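Local coordinates for protein nucleoporin NUP82 (Chaetomium thermophilum, PDB 5CWW) that probably serves as a structural component of the nuclear pore complex and a docking partner for transport factors, this chain being its N-terminal propeller domain, at residues B[338-343]-B[355-360]; B[183-188]-B[291-296]. All blocks are in the same frame, centred on the assembly; numbering follows the deposited sequence.

Contact 1: residues B[338-343]-B[355-360]; sequences DNQEPK and EVYTRP
Gln340 sets CG trans to its backbone N (chi1 -176°) and keeps the chain extended, which carries its amide across to Thr358. There OE1 accepts the N-H of Thr358 at 2.7 Å in a fairly straight bond (161°), with the donor tilted a little out of the amide plane. NE2 of the same amide donates to the carbonyl of Glu336 near the end of helix 321-338, which holds both ends of the group. Strands 343-345 and 354-358 form an antiparallel hairpin, and a side chain here does the work of a backbone carbonyl just past its last regular bridge. That bridge is the hydrogen-bonded pair Lys343 and Val356: Val356 N to Lys343 O is 2.7 Å, and Lys343 N to Val356 O is 3.0 Å. Pro342 covers one face of the Tyr357 ring in a CH-pi contact, its CB 3.8 Å from the ring centroid, while Gln340 OE1 lies at the ring edge. The tyrosine OH donates to Glu355 OE1 at 2.9 Å, coming from above the carboxylate plane. Replacing Tyr357 by an alanine would probably open a gap beneath Pro342 and leave Glu355 without its hydroxyl partner.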
loop_
_atom_site.group_PDB
_atom_site.type_symbol
_atom_site.label_atom_id
_atom_site.label_comp_id
_atom_site.label_asym_id
_atom_site.label_seq_id
_atom_site.Cartn_x
_atom_site.Cartn_y
_atom_site.Cartn_z
ATOM N N ASP B 338 -15.795 9.096 22.960
ATOM C CA ASP B 338 -16.736 9.963 23.667
ATOM C C ASP B 338 -16.311 10.173 25.118
ATOM O O ASP B 338 -16.379 11.287 25.638
ATOM C CB ASP B 338 -18.149 9.373 23.622
ATOM C CG ASP B 338 -18.737 9.369 22.223
ATOM O OD1 ASP B 338 -18.421 10.286 21.436
ATOM O OD2 ASP B 338 -19.520 8.446 21.911
ATOM N N ASN B 339 -15.866 9.096 25.759
ATOM C CA ASN B 339 -15.421 9.139 27.148
ATOM C C ASN B 339 -13.941 9.485 27.244
ATOM O O ASN B 339 -13.219 8.945 28.081
ATOM C CB ASN B 339 -15.689 7.800 27.837
ATOM C CG ASN B 339 -17.157 7.424 27.826
ATOM O OD1 ASN B 339 -18.031 8.281 27.955
ATOM N ND2 ASN B 339 -17.436 6.135 27.668
ATOM N N GLN B 340 -13.500 10.388 26.375
ATOM C CA GLN B 340 -12.097 10.770 26.297
ATOM C C GLN B 340 -11.956 12.279 26.139
ATOM O O GLN B 340 -12.587 12.886 25.274
ATOM C CB GLN B 340 -11.419 10.044 25.132
ATOM C CG GLN B 340 -9.927 10.303 25.012
ATOM C CD GLN B 340 -9.310 9.648 23.788
ATOM O OE1 GLN B 340 -8.393 10.198 23.180
ATOM N NE2 GLN B 340 -9.801 8.466 23.429
ATOM N N GLU B 341 -11.123 12.877 26.986
ATOM C CA GLU B 341 -10.837 14.303 26.904
ATOM C C GLU B 341 -9.588 14.515 26.055
ATOM O O GLU B 341 -8.515 14.024 26.401
ATOM C CB GLU B 341 -10.636 14.902 28.299
ATOM C CG GLU B 341 -11.899 14.965 29.143
ATOM C CD GLU B 341 -12.943 15.906 28.568
ATOM O OE1 GLU B 341 -14.143 15.702 28.846
ATOM O OE2 GLU B 341 -12.564 16.851 27.843
ATOM N N PRO B 342 -9.720 15.249 24.937
ATOM C CA PRO B 342 -8.569 15.428 24.049
ATOM C C PRO B 342 -7.501 16.333 24.644
ATOM O O PRO B 342 -7.817 17.382 25.206
ATOM C CB PRO B 342 -9.184 16.062 22.803
ATOM C CG PRO B 342 -10.371 16.794 23.308
ATOM C CD PRO B 342 -10.905 15.977 24.449
ATOM N N LYS B 343 -6.245 15.917 24.519
ATOM C CA LYS B 343 -5.127 16.727 24.973
ATOM C C LYS B 343 -4.723 17.746 23.915
ATOM O O LYS B 343 -4.918 17.542 22.715
ATOM C CB LYS B 343 -3.935 15.845 25.352
ATOM C CG LYS B 343 -4.219 14.922 26.529
ATOM C CD LYS B 343 -3.276 13.733 26.567
ATOM C CE LYS B 343 -1.927 14.124 27.153
ATOM N NZ LYS B 343 -2.012 14.422 28.612
ATOM N N GLU B 355 -6.465 19.411 19.079
ATOM C CA GLU B 355 -6.915 18.254 19.840
ATOM C C GLU B 355 -6.156 16.981 19.486
ATOM O O GLU B 355 -5.934 16.683 18.312
ATOM C CB GLU B 355 -8.413 18.040 19.613
ATOM C CG GLU B 355 -9.281 19.192 20.092
ATOM C CD GLU B 355 -10.763 18.919 19.922
ATOM O OE1 GLU B 355 -11.117 17.948 19.218
ATOM O OE2 GLU B 355 -11.577 19.676 20.492
ATOM N N VAL B 356 -5.770 16.232 20.515
ATOM C CA VAL B 356 -5.064 14.971 20.338
ATOM C C VAL B 356 -5.778 13.870 21.108
ATOM O O VAL B 356 -5.954 13.958 22.323
ATOM C CB VAL B 356 -3.601 15.061 20.817
ATOM C CG1 VAL B 356 -2.879 13.736 20.596
ATOM C CG2 VAL B 356 -2.876 16.190 20.098
ATOM N N TYR B 357 -6.185 12.832 20.384
ATOM C CA TYR B 357 -6.851 11.679 20.973
ATOM C C TYR B 357 -5.927 10.469 20.956
ATOM O O TYR B 357 -4.955 10.432 20.204
ATOM C CB TYR B 357 -8.140 11.347 20.220
ATOM C CG TYR B 357 -9.181 12.443 20.235
ATOM C CD1 TYR B 357 -9.100 13.517 19.360
ATOM C CD2 TYR B 357 -10.256 12.392 21.112
ATOM C CE1 TYR B 357 -10.054 14.517 19.367
ATOM C CE2 TYR B 357 -11.216 13.386 21.126
ATOM C CZ TYR B 357 -11.111 14.445 20.250
ATOM O OH TYR B 357 -12.062 15.439 20.261
ATOM N N THR B 358 -6.238 9.484 21.792
ATOM C CA THR B 358 -5.534 8.210 21.769
ATOM C C THR B 358 -6.374 7.198 21.005
ATOM O O THR B 358 -7.593 7.342 20.905
ATOM C CB THR B 358 -5.250 7.676 23.184
ATOM O OG1 THR B 358 -6.460 7.168 23.760
ATOM C CG2 THR B 358 -4.681 8.773 24.072
ATOM N N ARG B 359 -5.719 6.185 20.450
ATOM C CA ARG B 359 -6.428 5.153 19.709
ATOM C C ARG B 359 -7.302 4.344 20.660
ATOM O O ARG B 359 -6.840 3.943 21.727
ATOM C CB ARG B 359 -5.452 4.223 18.994
ATOM C CG ARG B 359 -6.124 3.208 18.082
ATOM C CD ARG B 359 -5.333 1.916 18.022
ATOM N NE ARG B 359 -4.010 2.105 17.434
ATOM C CZ ARG B 359 -2.854 1.968 18.079
ATOM N NH1 ARG B 359 -2.817 1.640 19.363
ATOM N NH2 ARG B 359 -1.718 2.165 17.427
ATOM N N PRO B 360 -8.572 4.115 20.289
ATOM C CA PRO B 360 -9.384 3.178 21.068
ATOM C C PRO B 360 -8.718 1.811 21.167
ATOM O O PRO B 360 -8.141 1.343 20.184
ATOM C CB PRO B 360 -10.687 3.098 20.272
ATOM C CG PRO B 360 -10.783 4.422 19.593
ATOM C CD PRO B 360 -9.366 4.791 19.246
#

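Contact 2: residues B[183-188]-B[291-296]; sequences LGVNGH and RWTPPP
The indole of Trp292 meets Leu183 at its six-membered ring: CE3 lies 3.9 Å from Leu183 CD1, the approach oblique and the two side chains pointing the same way. Its NE1 is committed to the carbonyl of Thr358. The Pro295 ring presents CD to the other leucine methyl, CD2, at 4.0 Å, the side chains crossing at about a right angle. The backbone bond is short and nearly linear: Thr293 N donates to Leu183 O at 2.7 Å (169°), and that oxygen also receives a CA-H contact from Trp292. Beyond it the chains part enough for a water to bridge them, accepting from Val185 N at 2.9 Å and donating to Arg291 O at 2.6 Å. Val185 places CG2 beside its own backbone N (CG1 trans, chi1 -178°), bringing that methyl 3.7 Å from Thr293 OG1. Val185 and Asn186 are the corners of a type II turn, closed by Gly187 N to Gly184 O, in the connection between propeller strands 175-180 and 189-194. Helix 298-315 meets Leu183 and Pro294 through Leu298 and Ile299, while Val356 of strand 354-358 packs on Val185.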
loop_
_atom_site.group_PDB
_atom_site.type_symbol
_atom_site.label_atom_id
_atom_site.label_comp_id
_atom_site.label_asym_id
_atom_site.label_seq_id
_atom_site.Cartn_x
_atom_site.Cartn_y
_atom_site.Cartn_z
ATOM N N LEU B 183 -3.650 11.606 9.879
ATOM C CA LEU B 183 -4.125 12.037 11.190
ATOM C C LEU B 183 -3.024 11.977 12.245
ATOM O O LEU B 183 -3.290 12.128 13.436
ATOM C CB LEU B 183 -5.307 11.172 11.628
ATOM C CG LEU B 183 -6.472 11.086 10.639
ATOM C CD1 LEU B 183 -7.563 10.177 11.186
ATOM C CD2 LEU B 183 -7.028 12.463 10.319
ATOM N N GLY B 184 -1.790 11.760 11.805
ATOM C CA GLY B 184 -0.662 11.683 12.716
ATOM C C GLY B 184 -0.381 13.008 13.395
ATOM O O GLY B 184 -0.413 14.056 12.754
ATOM N N VAL B 185 -0.116 12.961 14.698
ATOM C CA VAL B 185 0.217 14.161 15.464
ATOM C C VAL B 185 1.446 14.837 14.861
ATOM O O VAL B 185 2.462 14.186 14.618
ATOM C CB VAL B 185 0.481 13.829 16.948
ATOM C CG1 VAL B 185 0.786 15.095 17.741
ATOM C CG2 VAL B 185 -0.714 13.102 17.551
ATOM N N ASN B 186 1.335 16.138 14.604
ATOM C CA ASN B 186 2.418 16.923 14.006
ATOM C C ASN B 186 2.877 16.395 12.645
ATOM O O ASN B 186 3.933 16.788 12.148
ATOM C CB ASN B 186 3.625 16.979 14.954
ATOM C CG ASN B 186 3.301 17.638 16.280
ATOM O OD1 ASN B 186 2.508 18.577 16.342
ATOM N ND2 ASN B 186 3.914 17.144 17.351
ATOM N N GLY B 187 2.078 15.516 12.045
ATOM C CA GLY B 187 2.443 14.896 10.785
ATOM C C GLY B 187 3.735 14.108 10.904
ATOM O O GLY B 187 4.510 14.026 9.951
ATOM N N HIS B 188 3.963 13.527 12.079
ATOM C CA HIS B 188 5.188 12.775 12.350
ATOM C C HIS B 188 4.945 11.274 12.500
ATOM O O HIS B 188 5.842 10.534 12.904
ATOM C CB HIS B 188 5.864 13.322 13.612
ATOM C CG HIS B 188 6.458 14.685 13.435
ATOM N ND1 HIS B 188 6.840 15.474 14.498
ATOM C CD2 HIS B 188 6.742 15.396 12.318
ATOM C CE1 HIS B 188 7.332 16.612 14.046
ATOM N NE2 HIS B 188 7.284 16.591 12.725
ATOM N N ARG B 291 -1.664 7.715 18.994
ATOM C CA ARG B 291 -2.252 9.034 19.187
ATOM C C ARG B 291 -2.513 9.667 17.829
ATOM O O ARG B 291 -1.726 9.489 16.900
ATOM C CB ARG B 291 -1.330 9.913 20.033
ATOM C CG ARG B 291 -1.414 9.630 21.524
ATOM C CD ARG B 291 -0.283 10.299 22.287
ATOM N NE ARG B 291 0.911 9.458 22.340
ATOM C CZ ARG B 291 1.151 8.542 23.276
ATOM N NH1 ARG B 291 0.280 8.331 24.255
ATOM N NH2 ARG B 291 2.268 7.830 23.232
ATOM N N TRP B 292 -3.614 10.403 17.712
ATOM C CA TRP B 292 -4.037 10.939 16.421
ATOM C C TRP B 292 -4.758 12.278 16.559
ATOM O O TRP B 292 -5.309 12.599 17.613
ATOM C CB TRP B 292 -4.937 9.928 15.701
ATOM C CG TRP B 292 -6.144 9.502 16.490
ATOM C CD1 TRP B 292 -6.155 8.809 17.665
ATOM C CD2 TRP B 292 -7.517 9.732 16.148
ATOM N NE1 TRP B 292 -7.449 8.599 18.080
ATOM C CE2 TRP B 292 -8.303 9.155 17.166
ATOM C CE3 TRP B 292 -8.158 10.371 15.083
ATOM C CZ2 TRP B 292 -9.695 9.200 17.150
ATOM C CZ3 TRP B 292 -9.541 10.414 15.069
ATOM C CH2 TRP B 292 -10.293 9.832 16.095
ATOM N N THR B 293 -4.737 13.051 15.477
ATOM C CA THR B 293 -5.327 14.386 15.439
ATOM C C THR B 293 -6.355 14.473 14.313
ATOM O O THR B 293 -5.983 14.498 13.141
ATOM C CB THR B 293 -4.255 15.469 15.225
ATOM O OG1 THR B 293 -3.334 15.451 16.320
ATOM C CG2 THR B 293 -4.889 16.855 15.119
ATOM N N PRO B 294 -7.651 14.512 14.659
ATOM C CA PRO B 294 -8.685 14.652 13.629
ATOM C C PRO B 294 -9.046 16.107 13.356
ATOM O O PRO B 294 -8.933 16.936 14.258
ATOM C CB PRO B 294 -9.871 13.911 14.239
ATOM C CG PRO B 294 -9.727 14.163 15.706
ATOM C CD PRO B 294 -8.241 14.251 15.985
ATOM N N PRO B 295 -9.479 16.420 12.127
ATOM C CA PRO B 295 -10.035 17.759 11.918
ATOM C C PRO B 295 -11.372 17.883 12.642
ATOM O O PRO B 295 -12.007 16.860 12.895
ATOM C CB PRO B 295 -10.196 17.845 10.399
ATOM C CG PRO B 295 -10.332 16.433 9.952
ATOM C CD PRO B 295 -9.487 15.617 10.891
ATOM N N PRO B 296 -11.793 19.113 12.973
ATOM C CA PRO B 296 -12.947 19.364 13.847
ATOM C C PRO B 296 -14.213 18.595 13.465
ATOM O O PRO B 296 -15.046 18.324 14.332
ATOM C CB PRO B 296 -13.178 20.870 13.694
ATOM C CG PRO B 296 -11.861 21.418 13.297
ATOM C CD PRO B 296 -11.213 20.366 12.457
HETATM O O HOH W 1 0.426 10.212 15.612
#

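How the contacts relate
From the N terminus, the chain passes through two four-stranded sheets before the loop between strands 175-180 and 189-194 of a third. It completes that sheet, then builds three strands of the next, as far as 281-284, and contact 2 closes this long excursion of 102 residues. Helices 298-315 and 321-338 follow, and contact 1 closes a short hairpin of 11 intervening residues. The two closures are in series, neither nested nor crossed. They join through strand 354-358, which has 291-292 on one side and 343-345 on the other. This small sheet, inserted with the helices before strand 369-370 returns to its propeller sheet, is fastened by contact 2 to loop 183-188 of the propeller sheet before.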